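Local coordinates for protein PA_0080 (Pseudomonas aeruginosa, PDB 3ZHN) that is a TssJ-family lipoprotein of the bacterial type VI secretion system, probably acting as an outer-membrane-anchored part of its envelope-spanning complex, at residues P30-P41 and R96-L107; F67-T76 and Q113-R121. All coordinates share one frame; numbering follows the deposited sequence. Where two conformers were deposited one is given.

Contact 1 pairs two antiparallel strands, 31-39 and 100-107, at one side of a four-stranded mixed sheet. Contact 2 sets a helical excursion on the outer face of the second sheet, through strand 113-118. The two centres lie about 18 Å apart, on opposite sides of the chain's centre. The sheets meet between them. Val33 CG1 of contact 1 packs 4.1 Å from Leu114 CD1 of contact 2, and Ile35 CD1 lies 4.3 Å from Phe116 CZ. Strand 113-118 is the next strand after 100-107, and the short connection between them takes the chain from one sheet to the other. Together the contacts describe a two-layer beta sandwich with helices added on one side.

Contact 1: P30-P41 and R96-L107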
loop_
_atom_site.group_PDB
_atom_site.type_symbol
_atom_site.label_atom_id
_atom_site.label_comp_id
_atom_site.label_asym_id
_atom_site.label_seq_id
_atom_site.Cartn_x
_atom_site.Cartn_y
_atom_site.Cartn_z
ATOM N N PRO A 30 8.954 11.004 -16.452
ATOM C CA PRO A 30 7.855 10.579 -15.581
ATOM C C PRO A 30 8.321 10.274 -14.135
ATOM O O PRO A 30 9.488 9.994 -13.864
ATOM C CB PRO A 30 7.435 9.247 -16.215
ATOM C CG PRO A 30 8.748 8.681 -16.667
ATOM C CD PRO A 30 9.485 9.861 -17.228
ATOM N N THR A 31 7.408 10.358 -13.204
ATOM C CA THR A 31 7.645 9.859 -11.879
ATOM C C THR A 31 7.544 8.312 -11.990
ATOM O O THR A 31 6.539 7.805 -12.420
ATOM C CB THR A 31 6.539 10.377 -10.960
ATOM O OG1 THR A 31 6.424 11.828 -11.021
ATOM C CG2 THR A 31 6.811 9.905 -9.553
ATOM N N ARG A 32 8.618 7.613 -11.744
ATOM C CA ARG A 32 8.695 6.172 -11.852
ATOM C C ARG A 32 8.872 5.543 -10.508
ATOM O O ARG A 32 9.726 5.962 -9.747
ATOM C CB ARG A 32 9.891 5.790 -12.714
ATOM C CG ARG A 32 9.862 4.350 -13.157
ATOM C CD ARG A 32 10.795 4.194 -14.343
ATOM N NE ARG A 32 10.379 4.951 -15.528
ATOM C CZ ARG A 32 9.461 4.518 -16.392
ATOM N NH1 ARG A 32 8.860 3.345 -16.187
ATOM N NH2 ARG A 32 9.150 5.250 -17.459
ATOM N N VAL A 33 8.081 4.512 -10.255
ATOM C CA VAL A 33 8.133 3.789 -8.997
ATOM C C VAL A 33 8.265 2.289 -9.329
ATOM O O VAL A 33 7.515 1.773 -10.176
ATOM C CB VAL A 33 6.868 4.045 -8.143
ATOM C CG1 VAL A 33 6.892 3.215 -6.858
ATOM C CG2 VAL A 33 6.695 5.533 -7.945
ATOM N N VAL A 34 9.216 1.632 -8.675
ATOM C CA VAL A 34 9.307 0.221 -8.632
ATOM C C VAL A 34 9.129 -0.231 -7.193
ATOM O O VAL A 34 9.817 0.284 -6.303
ATOM C CB VAL A 34 10.618 -0.356 -9.200
ATOM C CG1 VAL A 34 10.508 -1.875 -9.318
ATOM C CG2 VAL A 34 10.901 0.205 -10.606
ATOM N N ILE A 35 8.192 -1.163 -6.984
ATOM C CA ILE A 35 7.933 -1.715 -5.693
ATOM C C ILE A 35 8.133 -3.208 -5.735
ATOM O O ILE A 35 7.489 -3.911 -6.565
ATOM C CB ILE A 35 6.490 -1.445 -5.230
ATOM C CG1 ILE A 35 6.275 0.075 -4.997
ATOM C CG2 ILE A 35 6.144 -2.235 -3.941
ATOM C CD1 ILE A 35 4.813 0.445 -4.864
ATOM N N TRP A 36 8.974 -3.658 -4.808
ATOM C CA TRP A 36 9.092 -5.073 -4.525
ATOM C C TRP A 36 8.278 -5.365 -3.286
ATOM O O TRP A 36 8.577 -4.841 -2.175
ATOM C CB TRP A 36 10.525 -5.503 -4.300
ATOM C CG TRP A 36 11.329 -5.539 -5.536
ATOM C CD1 TRP A 36 11.595 -6.645 -6.355
ATOM C CD2 TRP A 36 12.040 -4.440 -6.111
ATOM N NE1 TRP A 36 12.432 -6.284 -7.370
ATOM C CE2 TRP A 36 12.676 -4.933 -7.271
ATOM C CE3 TRP A 36 12.176 -3.083 -5.778
ATOM C CZ2 TRP A 36 13.474 -4.143 -8.071
ATOM C CZ3 TRP A 36 12.987 -2.297 -6.594
ATOM C CH2 TRP A 36 13.622 -2.836 -7.723
ATOM N N LEU A 37 7.265 -6.219 -3.453
ATOM C CA LEU A 37 6.347 -6.596 -2.360
ATOM C C LEU A 37 6.796 -7.934 -1.805
ATOM O O LEU A 37 6.929 -8.888 -2.560
ATOM C CB LEU A 37 4.904 -6.760 -2.889
ATOM C CG LEU A 37 4.116 -5.584 -3.506
ATOM C CD1 LEU A 37 2.809 -6.097 -4.083
ATOM C CD2 LEU A 37 3.847 -4.572 -2.413
ATOM N N HIS A 38 7.006 -8.015 -0.483
ATOM C CA HIS A 38 7.469 -9.200 0.158
ATOM C C HIS A 38 6.447 -9.578 1.201
ATOM O O HIS A 38 6.304 -8.898 2.217
ATOM C CB HIS A 38 8.823 -8.936 0.878
ATOM C CG HIS A 38 9.825 -8.254 0.049
ATOM N ND1 HIS A 38 10.496 -8.856 -1.004
ATOM C CD2 HIS A 38 10.287 -6.991 0.125
ATOM C CE1 HIS A 38 11.316 -7.981 -1.550
ATOM N NE2 HIS A 38 11.187 -6.833 -0.912
ATOM N N ALA A 39 5.697 -10.649 0.930
ATOM C CA ALA A 39 4.715 -11.124 1.888
ATOM C C ALA A 39 5.407 -12.096 2.814
ATOM O O ALA A 39 5.917 -13.130 2.369
ATOM C CB ALA A 39 3.537 -11.779 1.173
ATOM N N ALA A 40 5.401 -11.795 4.141
ATOM C CA ALA A 40 6.186 -12.610 5.054
ATOM C C ALA A 40 5.618 -14.035 5.187
ATOM O O ALA A 40 4.437 -14.248 4.940
ATOM C CB ALA A 40 6.268 -11.915 6.431
ATOM N N PRO A 41 6.452 -14.969 5.622
ATOM C CA PRO A 41 5.981 -16.306 5.946
ATOM C C PRO A 41 4.904 -16.344 6.991
ATOM O O PRO A 41 4.096 -17.221 6.980
ATOM C CB PRO A 41 7.249 -16.976 6.512
ATOM C CG PRO A 41 8.405 -16.282 5.916
ATOM C CD PRO A 41 7.940 -14.862 5.755
ATOM N N ARG A 96 -0.194 -14.072 -0.804
ATOM C CA ARG A 96 -0.124 -15.259 -0.029
ATOM C C ARG A 96 1.190 -15.289 0.774
ATOM O O ARG A 96 2.172 -14.631 0.397
ATOM C CB ARG A 96 -0.250 -16.513 -0.893
ATOM C CG ARG A 96 -1.609 -16.599 -1.573
ATOM C CD ARG A 96 -1.843 -17.973 -2.149
ATOM N NE ARG A 96 -3.260 -18.312 -1.962
ATOM C CZ ARG A 96 -4.256 -17.655 -2.551
ATOM N NH1 ARG A 96 -4.016 -16.671 -3.433
ATOM N NH2 ARG A 96 -5.513 -18.000 -2.322
ATOM N N PRO A 97 1.200 -16.047 1.910
ATOM C CA PRO A 97 2.414 -16.107 2.690
ATOM C C PRO A 97 3.625 -16.515 1.847
ATOM O O PRO A 97 3.573 -17.428 1.054
ATOM C CB PRO A 97 2.097 -17.144 3.798
ATOM C CG PRO A 97 0.558 -17.160 3.878
ATOM C CD PRO A 97 0.106 -16.835 2.505
ATOM N N GLY A 98 4.713 -15.794 2.030
ATOM C CA GLY A 98 5.944 -16.055 1.285
ATOM C C GLY A 98 6.008 -15.494 -0.134
ATOM O O GLY A 98 7.083 -15.544 -0.761
ATOM N N GLU A 99 4.908 -14.943 -0.632
ATOM C CA GLU A 99 4.875 -14.403 -1.970
ATOM C C GLU A 99 5.804 -13.170 -2.190
ATOM O O GLU A 99 5.941 -12.365 -1.323
ATOM C CB GLU A 99 3.433 -14.064 -2.359
ATOM C CG GLU A 99 3.284 -13.690 -3.815
ATOM C CD GLU A 99 1.821 -13.522 -4.297
ATOM O OE1 GLU A 99 0.901 -13.945 -3.572
ATOM O OE2 GLU A 99 1.663 -13.068 -5.466
ATOM N N GLU A 100 6.355 -13.085 -3.409
ATOM C CA GLU A 100 7.171 -11.981 -3.863
ATOM C C GLU A 100 6.598 -11.479 -5.208
ATOM O O GLU A 100 6.277 -12.295 -6.103
ATOM C CB GLU A 100 8.580 -12.522 -4.149
ATOM C CG GLU A 100 9.354 -13.103 -2.946
ATOM C CD GLU A 100 9.772 -12.031 -2.004
ATOM O OE1 GLU A 100 9.834 -10.866 -2.479
ATOM O OE2 GLU A 100 10.010 -12.273 -0.791
ATOM N N ARG A 101 6.434 -10.163 -5.303
ATOM C CA ARG A 101 6.088 -9.518 -6.525
ATOM C C ARG A 101 6.882 -8.274 -6.707
ATOM O O ARG A 101 7.320 -7.603 -5.772
ATOM C CB ARG A 101 4.608 -9.083 -6.628
ATOM C CG ARG A 101 3.635 -10.105 -6.270
ATOM C CD ARG A 101 2.307 -9.668 -6.812
ATOM N NE ARG A 101 1.331 -10.651 -6.423
ATOM C CZ ARG A 101 0.084 -10.635 -6.777
ATOM N NH1 ARG A 101 -0.373 -9.649 -7.560
ATOM N NH2 ARG A 101 -0.731 -11.569 -6.274
ATOM N N ARG A 102 6.997 -7.941 -7.994
ATOM C CA ARG A 102 7.569 -6.676 -8.436
ATOM C C ARG A 102 6.509 -5.972 -9.264
ATOM O O ARG A 102 5.966 -6.497 -10.243
ATOM C CB ARG A 102 8.804 -6.969 -9.295
ATOM C CG ARG A 102 9.695 -5.770 -9.581
ATOM C CD ARG A 102 10.636 -6.130 -10.715
ATOM N NE ARG A 102 11.481 -5.017 -11.156
ATOM C CZ ARG A 102 11.131 -4.074 -12.034
ATOM N NH1 ARG A 102 9.923 -4.063 -12.617
ATOM N NH2 ARG A 102 12.019 -3.116 -12.340
ATOM N N ILE A 103 6.286 -4.732 -8.938
ATOM C CA ILE A 103 5.395 -3.895 -9.707
ATOM C C ILE A 103 6.071 -2.616 -10.088
ATOM O O ILE A 103 6.863 -2.077 -9.337
ATOM C CB ILE A 103 4.034 -3.651 -9.013
ATOM C CG1 ILE A 103 4.169 -2.860 -7.772
ATOM C CG2 ILE A 103 3.328 -4.966 -8.691
ATOM C CD1 ILE A 103 2.844 -2.311 -7.281
ATOM N N GLU A 104 5.758 -2.091 -11.267
ATOM C CA GLU A 104 6.398 -0.848 -11.702
ATOM C C GLU A 104 5.284 -0.009 -12.286
ATOM O O GLU A 104 4.402 -0.545 -12.960
ATOM C CB GLU A 104 7.449 -1.174 -12.764
ATOM C CG GLU A 104 8.159 0.063 -13.326
ATOM C CD GLU A 104 9.423 -0.238 -14.158
ATOM O OE1 GLU A 104 9.872 -1.443 -14.145
ATOM O OE2 GLU A 104 10.056 0.778 -14.744
ATOM N N ARG A 105 5.298 1.283 -11.953
ATOM C CA ARG A 105 4.280 2.220 -12.351
ATOM C C ARG A 105 5.041 3.513 -12.683
ATOM O O ARG A 105 6.067 3.791 -12.093
ATOM C CB ARG A 105 3.334 2.593 -11.180
ATOM C CG ARG A 105 2.648 1.511 -10.375
ATOM C CD ARG A 105 1.234 1.427 -10.885
ATOM N NE ARG A 105 0.451 0.343 -10.322
ATOM C CZ ARG A 105 0.608 -0.956 -10.628
ATOM N NH1 ARG A 105 1.536 -1.423 -11.469
ATOM N NH2 ARG A 105 -0.176 -1.817 -10.073
ATOM N N THR A 106 4.485 4.282 -13.583
ATOM C CA THR A 106 4.700 5.702 -13.632
ATOM C C THR A 106 3.513 6.357 -12.998
ATOM O O THR A 106 2.333 6.057 -13.285
ATOM C CB THR A 106 4.903 6.236 -15.020
ATOM O OG1 THR A 106 3.714 5.973 -15.786
ATOM C CG2 THR A 106 6.160 5.539 -15.586
ATOM N N LEU A 107 3.822 7.231 -12.098
ATOM C CA LEU A 107 2.759 7.849 -11.359
ATOM C C LEU A 107 2.270 8.931 -12.170
ATOM O O LEU A 107 3.012 9.656 -12.828
ATOM C CB LEU A 107 3.185 8.421 -10.045
ATOM C CG LEU A 107 3.803 7.414 -9.111
ATOM C CD1 LEU A 107 3.813 8.050 -7.748
ATOM C CD2 LEU A 107 3.041 6.092 -9.061
HETATM O O HOH W 1 5.007 10.704 -14.040
HETATM O O HOH W 2 8.561 -12.722 1.524
#
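Across the two antiparallel strands, His38 ND1 donates to Glu100 OE1 at 2.6 Å, and OE1 accepts with its syn lone pair. The Glu100 chain bends back at chi2 (-71°) to bring it there. His38 NE2 is satisfied by Asp143, so both ring nitrogens are bonded. Water 2 donates to Glu100 OE2 and to Ala39 O. On the same face, Glu104 OE1 is gripped end-on by NH1 and NH2 of Arg102. In the conformer given, Arg32 NH1 comes to 3.2 Å from Glu104 OE2 on the anti side, somewhat out of the carboxylate plane. Val34 CG1 covers one face of the Arg102 guanidinium. Arg102 CG sits 3.8 Å from the centroid of the Trp36 five-membered ring, a CH-pi contact.

Ile35 and Ile103 exchange two nearly straight backbone bonds. Val33 with Arg105 and Leu37 with Arg101 also exchange pairs, and Ala39 N donates to Glu99 O. Water 1 bridges Thr31 N and Leu107 O. On the opposite face, Val33 CG2 packs 3.6 Å from Leu107 CG. Strand 100-107 thus edges the sheet with opposite charges that probably offset one another beside Trp36. The other face is largely aliphatic, with Arg101 and Arg105 paired to Glu99 and Asp91.

Contact 2: F67-T76 and Q113-R121; sequences FGRADYFALT and QLGFVAAYR
Val117 rises from strand 113-118 into a group of side chains from segment 67-76. Its two methyls divide the work. CG1 meets Tyr72 CE2 at 3.7 Å and also touches Thr76 CG2. CG2 meets Phe67 CZ and Leu75 CD1, each at 3.9 Å. With CG1 anti to the backbone N (chi1 173°), CG1 is turned to Tyr72 and Thr76, and CG2, anti to the carbonyl carbon, to Phe67 and Leu75.

Tyr72 crosses Val117 obliquely. Its hydroxyl end runs on along the strand to Ala119, where OH lies 3.1 Å from CB. Ala119 is the centre of an inverse gamma turn. Thr76 CG2 lies over one face of the Tyr72 ring, 3.5 Å above its plane. Thr76 OG1 donates to Tyr72 O within the helix, and CG2, on the other branch, faces the ring and Val117. Trp128 meets the Tyr72 ring edge-to-face.

Phe67 reaches down with its ring to the strand backbone. Its CZ comes to 3.8 Å from Gly115 CA. Gly115 has no side chain, and the phenyl sits directly against the main chain there. Tyr59 and Val131, from the strands flanking 113-118, also touch the Phe67 ring.

The contact is apolar packing of a short helical insertion across a beta sheet. It fits the TssJ fold, a beta sandwich with added helices on one side.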
loop_
_atom_site.group_PDB
_atom_site.type_symbol
_atom_site.label_atom_id
_atom_site.label_comp_id
_atom_site.label_asym_id
_atom_site.label_seq_id
_atom_site.Cartn_x
_atom_site.Cartn_y
_atom_site.Cartn_z
ATOM N N PHE A 67 -7.178 10.773 3.245
ATOM C CA PHE A 67 -6.799 9.404 3.246
ATOM C C PHE A 67 -6.387 8.909 4.648
ATOM O O PHE A 67 -6.815 7.870 5.111
ATOM C CB PHE A 67 -5.681 9.166 2.218
ATOM C CG PHE A 67 -5.270 7.714 2.137
ATOM C CD1 PHE A 67 -5.997 6.788 1.428
ATOM C CD2 PHE A 67 -4.154 7.289 2.812
ATOM C CE1 PHE A 67 -5.590 5.491 1.380
ATOM C CE2 PHE A 67 -3.743 5.961 2.770
ATOM C CZ PHE A 67 -4.461 5.086 2.082
ATOM N N GLY A 68 -5.481 9.650 5.264
ATOM C CA GLY A 68 -4.950 9.322 6.609
ATOM C C GLY A 68 -5.932 9.455 7.759
ATOM O O GLY A 68 -5.624 8.939 8.839
ATOM N N ARG A 69 -7.056 10.180 7.535
ATOM C CA ARG A 69 -8.097 10.387 8.531
ATOM C C ARG A 69 -9.299 9.492 8.402
ATOM O O ARG A 69 -10.190 9.514 9.249
ATOM C CB ARG A 69 -8.634 11.837 8.433
ATOM C CG ARG A 69 -7.626 12.837 8.943
ATOM C CD ARG A 69 -8.120 14.237 8.596
ATOM N NE ARG A 69 -7.262 15.294 9.136
ATOM C CZ ARG A 69 -7.373 16.598 8.912
ATOM N NH1 ARG A 69 -8.285 17.059 8.079
ATOM N NH2 ARG A 69 -6.569 17.462 9.558
ATOM N N ALA A 70 -9.375 8.755 7.281
ATOM C CA ALA A 70 -10.595 8.033 6.930
ATOM C C ALA A 70 -10.666 6.712 7.689
ATOM O O ALA A 70 -9.675 6.084 7.979
ATOM C CB ALA A 70 -10.587 7.756 5.478
ATOM N N ASP A 71 -11.876 6.256 7.954
ATOM C CA ASP A 71 -12.102 4.911 8.482
ATOM C C ASP A 71 -11.799 3.847 7.396
ATOM O O ASP A 71 -11.938 4.042 6.169
ATOM C CB ASP A 71 -13.579 4.756 8.876
ATOM C CG ASP A 71 -13.911 5.452 10.170
ATOM O OD1 ASP A 71 -13.096 6.168 10.798
ATOM O OD2 ASP A 71 -15.080 5.402 10.585
ATOM N N TYR A 72 -11.452 2.668 7.886
ATOM C CA TYR A 72 -11.187 1.526 7.054
ATOM C C TYR A 72 -12.305 1.217 6.040
ATOM O O TYR A 72 -12.004 1.095 4.862
ATOM C CB TYR A 72 -10.937 0.292 7.904
ATOM C CG TYR A 72 -10.643 -0.928 7.096
ATOM C CD1 TYR A 72 -11.660 -1.685 6.605
ATOM C CD2 TYR A 72 -9.305 -1.290 6.837
ATOM C CE1 TYR A 72 -11.404 -2.831 5.835
ATOM C CE2 TYR A 72 -9.014 -2.372 6.068
ATOM C CZ TYR A 72 -10.066 -3.175 5.569
ATOM O OH TYR A 72 -9.826 -4.277 4.765
ATOM N N PHE A 73 -13.547 1.064 6.489
ATOM C CA PHE A 73 -14.600 0.728 5.563
ATOM C C PHE A 73 -14.798 1.814 4.466
ATOM O O PHE A 73 -15.152 1.537 3.307
ATOM C CB PHE A 73 -15.950 0.493 6.252
ATOM C CG PHE A 73 -16.067 -0.834 6.971
ATOM C CD1 PHE A 73 -15.804 -2.013 6.342
ATOM C CD2 PHE A 73 -16.550 -0.870 8.302
ATOM C CE1 PHE A 73 -15.981 -3.221 7.027
ATOM C CE2 PHE A 73 -16.727 -2.052 8.982
ATOM C CZ PHE A 73 -16.470 -3.226 8.323
ATOM N N ALA A 74 -14.548 3.057 4.848
ATOM C CA ALA A 74 -14.730 4.179 3.928
ATOM C C ALA A 74 -13.663 4.058 2.803
ATOM O O ALA A 74 -13.945 4.283 1.651
ATOM C CB ALA A 74 -14.623 5.520 4.695
ATOM N N LEU A 75 -12.436 3.694 3.160
ATOM C CA LEU A 75 -11.339 3.564 2.188
ATOM C C LEU A 75 -11.478 2.334 1.300
ATOM O O LEU A 75 -10.923 2.304 0.160
ATOM C CB LEU A 75 -9.977 3.468 2.917
ATOM C CG LEU A 75 -9.523 4.781 3.502
ATOM C CD1 LEU A 75 -8.204 4.640 4.228
ATOM C CD2 LEU A 75 -9.466 5.914 2.464
ATOM N N THR A 76 -12.080 1.284 1.817
ATOM C CA THR A 76 -12.122 0.016 1.093
ATOM C C THR A 76 -13.379 -0.169 0.256
ATOM O O THR A 76 -13.318 -0.701 -0.799
ATOM C CB THR A 76 -11.925 -1.185 2.045
ATOM O OG1 THR A 76 -12.860 -1.184 3.036
ATOM C CG2 THR A 76 -10.703 -1.096 2.785
ATOM N N GLN A 113 1.356 11.249 -3.778
ATOM C CA GLN A 113 1.552 10.255 -2.730
ATOM C C GLN A 113 1.058 8.900 -3.195
ATOM O O GLN A 113 0.097 8.775 -3.986
ATOM C CB GLN A 113 0.793 10.565 -1.395
ATOM C CG GLN A 113 1.077 11.957 -0.826
ATOM C CD GLN A 113 0.102 13.005 -1.304
ATOM O OE1 GLN A 113 -1.065 12.722 -1.602
ATOM N NE2 GLN A 113 0.583 14.265 -1.389
ATOM N N LEU A 114 1.620 7.879 -2.568
ATOM C CA LEU A 114 1.090 6.528 -2.611
ATOM C C LEU A 114 0.502 6.216 -1.219
ATOM O O LEU A 114 1.188 6.411 -0.205
ATOM C CB LEU A 114 2.148 5.485 -2.980
ATOM C CG LEU A 114 2.642 5.598 -4.408
ATOM C CD1 LEU A 114 3.770 4.614 -4.671
ATOM C CD2 LEU A 114 1.505 5.314 -5.350
ATOM N N GLY A 115 -0.712 5.655 -1.210
ATOM C CA GLY A 115 -1.311 5.103 0.002
ATOM C C GLY A 115 -1.449 3.600 -0.069
ATOM O O GLY A 115 -1.557 3.047 -1.192
ATOM N N PHE A 116 -1.467 2.974 1.112
ATOM C CA PHE A 116 -1.551 1.531 1.244
ATOM C C PHE A 116 -2.534 1.202 2.354
ATOM O O PHE A 116 -2.405 1.758 3.447
ATOM C CB PHE A 116 -0.221 0.876 1.536
ATOM C CG PHE A 116 0.835 1.202 0.514
ATOM C CD1 PHE A 116 1.585 2.359 0.623
ATOM C CD2 PHE A 116 1.072 0.347 -0.566
ATOM C CE1 PHE A 116 2.514 2.684 -0.350
ATOM C CE2 PHE A 116 1.965 0.665 -1.556
ATOM C CZ PHE A 116 2.683 1.818 -1.428
ATOM N N VAL A 117 -3.468 0.253 2.086
ATOM C CA VAL A 117 -4.388 -0.298 3.055
ATOM C C VAL A 117 -4.316 -1.838 2.939
ATOM O O VAL A 117 -4.500 -2.390 1.847
ATOM C CB VAL A 117 -5.826 0.144 2.841
ATOM C CG1 VAL A 117 -6.823 -0.569 3.741
ATOM C CG2 VAL A 117 -5.971 1.633 3.046
ATOM N N ALA A 118 -3.997 -2.487 4.061
ATOM C CA ALA A 118 -3.931 -3.952 4.125
ATOM C C ALA A 118 -5.052 -4.437 5.044
ATOM O O ALA A 118 -5.214 -3.955 6.164
ATOM C CB ALA A 118 -2.620 -4.336 4.717
ATOM N N ALA A 119 -5.767 -5.445 4.576
ATOM C CA ALA A 119 -6.895 -5.994 5.280
ATOM C C ALA A 119 -6.464 -7.020 6.300
ATOM O O ALA A 119 -6.816 -8.213 6.221
ATOM C CB ALA A 119 -7.845 -6.616 4.280
ATOM N N TYR A 120 -5.693 -6.545 7.276
ATOM C CA TYR A 120 -5.295 -7.402 8.402
ATOM C C TYR A 120 -6.547 -7.854 9.217
ATOM O O TYR A 120 -7.491 -7.084 9.395
ATOM C CB TYR A 120 -4.245 -6.713 9.320
ATOM C CG TYR A 120 -2.868 -6.738 8.759
ATOM C CD1 TYR A 120 -2.194 -7.919 8.690
ATOM C CD2 TYR A 120 -2.285 -5.640 8.172
ATOM C CE1 TYR A 120 -0.919 -8.014 8.159
ATOM C CE2 TYR A 120 -1.002 -5.720 7.634
ATOM C CZ TYR A 120 -0.308 -6.912 7.650
ATOM O OH TYR A 120 0.958 -6.989 7.091
ATOM N N ARG A 121 -6.462 -9.093 9.708
ATOM C CA ARG A 121 -7.569 -9.708 10.472
ATOM C C ARG A 121 -7.990 -8.924 11.724
ATOM O O ARG A 121 -9.181 -8.789 11.991
ATOM C CB ARG A 121 -7.222 -11.126 10.823
ATOM C CG ARG A 121 -8.327 -11.914 11.500
ATOM C CD ARG A 121 -7.948 -13.351 11.847
ATOM N NE ARG A 121 -6.728 -13.423 12.616
ATOM C CZ ARG A 121 -6.672 -13.246 13.947
ATOM N NH1 ARG A 121 -7.759 -13.017 14.646
ATOM N NH2 ARG A 121 -5.498 -13.303 14.580
#